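Local coordinates for lipase (Pelosinus fermentans, PDB 5AH0), which probably hydrolyses ester bonds as an alpha/beta-hydrolase-fold lipase, and also breaks down the polyester poly(butylene adipate-co-terephthalate), at residues E213-T216 with D217-R221; P313-G316 with V317-T320. One frame throughout, in Å; residues are numbered along the deposited sequence.

Contact 1 of 2, residues E213-T216 with D217-R221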
loop_
_atom_site.group_PDB
_atom_site.type_symbol
_atom_site.label_atom_id
_atom_site.label_comp_id
_atom_site.label_asym_id
_atom_site.label_seq_id
_atom_site.Cartn_x
_atom_site.Cartn_y
_atom_site.Cartn_z
ATOM N N GLU A 213 4.129 -11.921 25.469
ATOM C CA GLU A 213 4.684 -12.620 24.319
ATOM C C GLU A 213 5.751 -11.757 23.667
ATOM O O GLU A 213 5.526 -10.573 23.413
ATOM C CB GLU A 213 3.582 -12.969 23.316
ATOM C CG GLU A 213 4.041 -13.800 22.126
ATOM C CD GLU A 213 2.875 -14.264 21.257
ATOM O OE1 GLU A 213 1.898 -13.498 21.109
ATOM O OE2 GLU A 213 2.933 -15.397 20.728
ATOM N N SER A 214 6.914 -12.341 23.405
ATOM C CA SER A 214 7.990 -11.613 22.745
ATOM C C SER A 214 7.613 -11.292 21.299
ATOM O O SER A 214 6.780 -11.976 20.709
ATOM C CB SER A 214 9.286 -12.417 22.780
ATOM O OG SER A 214 9.263 -13.442 21.805
ATOM N N LEU A 215 8.208 -10.242 20.741
ATOM C CA LEU A 215 7.950 -9.872 19.351
ATOM C C LEU A 215 8.251 -11.026 18.400
ATOM O O LEU A 215 7.491 -11.294 17.469
ATOM C CB LEU A 215 8.789 -8.662 18.947
ATOM C CG LEU A 215 8.602 -8.194 17.503
ATOM C CD1 LEU A 215 7.178 -7.688 17.267
ATOM C CD2 LEU A 215 9.626 -7.125 17.144
ATOM N N THR A 216 9.359 -11.714 18.661
ATOM C CA THR A 216 9.792 -12.836 17.839
ATOM C C THR A 216 8.784 -13.987 17.837
ATOM O O THR A 216 8.455 -14.522 16.775
ATOM C CB THR A 216 11.155 -13.369 18.312
ATOM O OG1 THR A 216 12.172 -12.402 18.024
ATOM C CG2 THR A 216 11.495 -14.665 17.606
ATOM N N ASP A 217 8.286 -14.359 19.014
ATOM C CA ASP A 217 7.292 -15.423 19.097
ATOM C C ASP A 217 5.988 -15.013 18.438
ATOM O O ASP A 217 5.369 -15.801 17.732
ATOM C CB ASP A 217 7.015 -15.811 20.553
ATOM C CG ASP A 217 8.122 -16.648 21.156
ATOM O OD1 ASP A 217 9.257 -16.613 20.625
ATOM O OD2 ASP A 217 7.841 -17.362 22.149
ATOM N N TYR A 218 5.599 -13.761 18.643
ATOM C CA TYR A 218 4.387 -13.214 18.047
ATOM C C TYR A 218 4.496 -13.267 16.522
ATOM O O TYR A 218 3.570 -13.736 15.847
ATOM C CB TYR A 218 4.167 -11.780 18.545
ATOM C CG TYR A 218 3.104 -10.978 17.819
ATOM C CD1 TYR A 218 1.815 -11.462 17.665
ATOM C CD2 TYR A 218 3.409 -9.736 17.263
ATOM C CE1 TYR A 218 0.848 -10.723 16.998
ATOM C CE2 TYR A 218 2.453 -8.993 16.592
ATOM C CZ TYR A 218 1.172 -9.493 16.461
ATOM O OH TYR A 218 0.212 -8.764 15.793
ATOM N N THR A 219 5.635 -12.815 15.991
ATOM C CA THR A 219 5.875 -12.817 14.544
ATOM C C THR A 219 5.811 -14.217 13.937
ATOM O O THR A 219 5.126 -14.435 12.934
ATOM C CB THR A 219 7.252 -12.198 14.188
ATOM O OG1 THR A 219 7.409 -10.937 14.852
ATOM C CG2 THR A 219 7.367 -11.982 12.693
ATOM N N ASN A 220 6.532 -15.158 14.541
ATOM C CA ASN A 220 6.501 -16.549 14.091
ATOM C C ASN A 220 5.109 -17.162 14.155
ATOM O O ASN A 220 4.707 -17.878 13.245
ATOM C CB ASN A 220 7.491 -17.402 14.887
ATOM C CG ASN A 220 8.923 -17.174 14.452
ATOM O OD1 ASN A 220 9.180 -16.809 13.301
ATOM N ND2 ASN A 220 9.866 -17.395 15.360
ATOM N N ARG A 221 4.375 -16.889 15.227
ATOM C CA ARG A 221 3.040 -17.459 15.367
ATOM C C ARG A 221 2.123 -16.948 14.251
ATOM O O ARG A 221 1.303 -17.698 13.726
ATOM C CB ARG A 221 2.454 -17.130 16.745
ATOM C CG ARG A 221 1.030 -17.650 16.978
ATOM C CD ARG A 221 0.646 -17.576 18.453
ATOM N NE ARG A 221 0.613 -16.199 18.948
ATOM C CZ ARG A 221 -0.440 -15.386 18.863
ATOM N NH1 ARG A 221 -1.574 -15.808 18.313
ATOM N NH2 ARG A 221 -0.360 -14.151 19.345
#

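Contact 2 of 2, residues P313-G316 with V317-T320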
loop_
_atom_site.group_PDB
_atom_site.type_symbol
_atom_site.label_atom_id
_atom_site.label_comp_id
_atom_site.label_asym_id
_atom_site.label_seq_id
_atom_site.Cartn_x
_atom_site.Cartn_y
_atom_site.Cartn_z
ATOM N N PRO A 313 13.593 -7.325 -14.082
ATOM C CA PRO A 313 14.024 -6.108 -13.373
ATOM C C PRO A 313 13.081 -5.766 -12.227
ATOM O O PRO A 313 11.872 -5.899 -12.383
ATOM C CB PRO A 313 13.988 -5.020 -14.465
ATOM C CG PRO A 313 14.018 -5.774 -15.767
ATOM C CD PRO A 313 13.269 -7.054 -15.496
ATOM N N ASN A 314 13.632 -5.353 -11.089
ATOM C CA ASN A 314 12.806 -5.074 -9.930
ATOM C C ASN A 314 13.453 -4.077 -8.972
ATOM O O ASN A 314 14.584 -3.639 -9.195
ATOM C CB ASN A 314 12.481 -6.376 -9.205
ATOM C CG ASN A 314 13.697 -7.015 -8.577
ATOM O OD1 ASN A 314 14.056 -6.707 -7.439
ATOM N ND2 ASN A 314 14.340 -7.907 -9.313
ATOM N N ASP A 315 12.730 -3.705 -7.915
ATOM C CA ASP A 315 13.263 -2.762 -6.938
ATOM C C ASP A 315 13.633 -3.462 -5.630
ATOM O O ASP A 315 13.848 -2.801 -4.606
ATOM C CB ASP A 315 12.256 -1.633 -6.660
ATOM C CG ASP A 315 10.967 -2.122 -5.970
ATOM O OD1 ASP A 315 10.850 -3.328 -5.643
ATOM O OD2 ASP A 315 10.060 -1.283 -5.733
ATOM N N GLY A 316 13.691 -4.796 -5.660
ATOM C CA GLY A 316 14.025 -5.562 -4.467
ATOM C C GLY A 316 12.782 -6.187 -3.850
ATOM O O GLY A 316 12.861 -7.174 -3.122
ATOM N N VAL A 317 11.618 -5.629 -4.161
ATOM C CA VAL A 317 10.389 -6.174 -3.632
ATOM C C VAL A 317 9.354 -6.369 -4.730
ATOM O O VAL A 317 8.601 -7.324 -4.692
ATOM C CB VAL A 317 9.785 -5.267 -2.521
ATOM C CG1 VAL A 317 8.414 -5.781 -2.112
ATOM C CG2 VAL A 317 10.702 -5.211 -1.301
ATOM N N VAL A 318 9.325 -5.477 -5.712
ATOM C CA VAL A 318 8.301 -5.523 -6.752
ATOM C C VAL A 318 8.895 -5.472 -8.159
ATOM O O VAL A 318 9.797 -4.681 -8.408
ATOM C CB VAL A 318 7.312 -4.349 -6.597
ATOM C CG1 VAL A 318 6.200 -4.436 -7.638
ATOM C CG2 VAL A 318 6.725 -4.345 -5.206
ATOM N N ASN A 319 8.414 -6.324 -9.068
ATOM C CA ASN A 319 8.844 -6.256 -10.464
ATOM C C ASN A 319 8.551 -4.879 -11.072
ATOM O O ASN A 319 7.449 -4.352 -10.905
ATOM C CB ASN A 319 8.148 -7.335 -11.289
ATOM C CG ASN A 319 8.136 -8.674 -10.594
ATOM O OD1 ASN A 319 7.411 -8.855 -9.614
ATOM N ND2 ASN A 319 8.920 -9.633 -11.104
ATOM N N THR A 320 9.525 -4.314 -11.789
ATOM C CA THR A 320 9.378 -2.985 -12.377
ATOM C C THR A 320 8.236 -2.937 -13.380
ATOM O O THR A 320 7.503 -1.965 -13.443
ATOM C CB THR A 320 10.669 -2.543 -13.083
ATOM O OG1 THR A 320 11.755 -2.580 -12.153
ATOM C CG2 THR A 320 10.532 -1.140 -13.610
#

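Contact 1 of 2, residues E213-T216 with D217-R221
Glu213 and Arg221 are joined by a bidentate salt bridge that links the residue before the N-cap to a side chain eight residues on. The guanidinium meets the carboxylate side-on: Arg221 NH2 lies 2.9 Å from Glu213 OE1 and Arg221 NE 3.0 Å from Glu213 OE2, each oxygen using its syn lone pair. With the two planes only 10° apart, the pair is nearly flat. The carboxylate gets there because Glu213 is extended, with CG anti to the backbone N (chi1 -175°), and passes Tyr218 CA, which lies 3.7 Å from Glu213 CD. Further bonds, from Lys210 N to Glu213 OE1 and from Arg221 NH2 to Asn208 O, tie both ends to the preceding loop.

Among the hydroxyls, Ser214 OG accepts from Asp217 N at 3.1 Å, while Thr219 OG1 donates to Leu215 O at 2.6 Å. That carbonyl oxygen also takes the helical bond from Thr219 N, the two donors arriving from opposite faces of its plane. Thr216 OG1 instead bonds to Glu194.

Apolar contact is modest: Leu215 CD1 sits at the edge of the Tyr218 ring, 4.3 Å from Tyr218 CD2. Leu215 also touches Val183 of helix 173-190, and the Tyr218 hydroxyl bonds to Phe200 N.

Together these interactions form a helix N-terminus with Ser214 as N-cap, reinforced by a salt bridge from the residue just before the cap.

Contact 2 of 2, residues P313-G316 with V317-T320
The carboxylate of Asp315 reaches across the bend to the amides of Val317 and Val318, and both donate to the same oxygen. Val317 N lies 2.8 Å from Asp315 OD1 and approaches nearly in line with the C-O bond; Val318 N, at 2.6 Å from Asp315 OD1, arrives on the syn side, 25° out of the carboxylate plane. The two N-H groups reach the oxygen from opposite faces of that plane, which restrains rotation of the group. Behind this lies a first torsion that sets CG between the backbone N and the carbonyl carbon (chi1 66°).

Asn314 has a similar first torsion but serves a different amide. Its OD1 accepts from Gly316 N at 2.6 Å, in the carbonyl plane and on a lone pair, making an Asx turn, while its CB rests 3.3 Å from Val318 O. Gly316 itself adopts backbone angles at which a side chain would collide with the Asp315 carbonyl oxygen, so the position calls for glycine.

The two arms run roughly antiparallel, bridged at Asn314 and Asn319. Asp315 N donates to Val318 O at 3.1 Å and Thr320 N to Pro313 O at 2.9 Å. Thr320 OG1, beside Pro313 CB, is hydrogen-bonded to Thr264 O.

The other carboxylate oxygen, Asp315 OD2, is hydrogen-bonded to His357 ND1 and Thr264 OG1. With an alanine here, Val317 N and Val318 N would probably lose their shared acceptor, and the imidazole of His357 the partner of its ND1. The bond from a carboxylate to histidine ND1 is that of the acid–histidine pair in an alpha/beta-hydrolase catalytic triad, a role Asp315 probably plays with His357; the two amides hold the other oxygen and so orient the group.

In the fold
Contact 1 precedes contact 2 along the chain, and both belong to the same lipase-like family region. Their centres are 29 Å apart and their nearest atoms about 16 Å. Contact 1 opens helix 215-223 near the periphery, its centre about 24 Å from the centre of the chain, where it packs on helix 173-190. Contact 2 is a buried loop between helix 288-294 and strand 334-336, leaning on strand 258-265 of the central parallel sheet. The first thus shapes the start of a peripheral helix, whereas the second places an acidic side chain beside His357, probably within the catalytic machinery of the hydrolase fold.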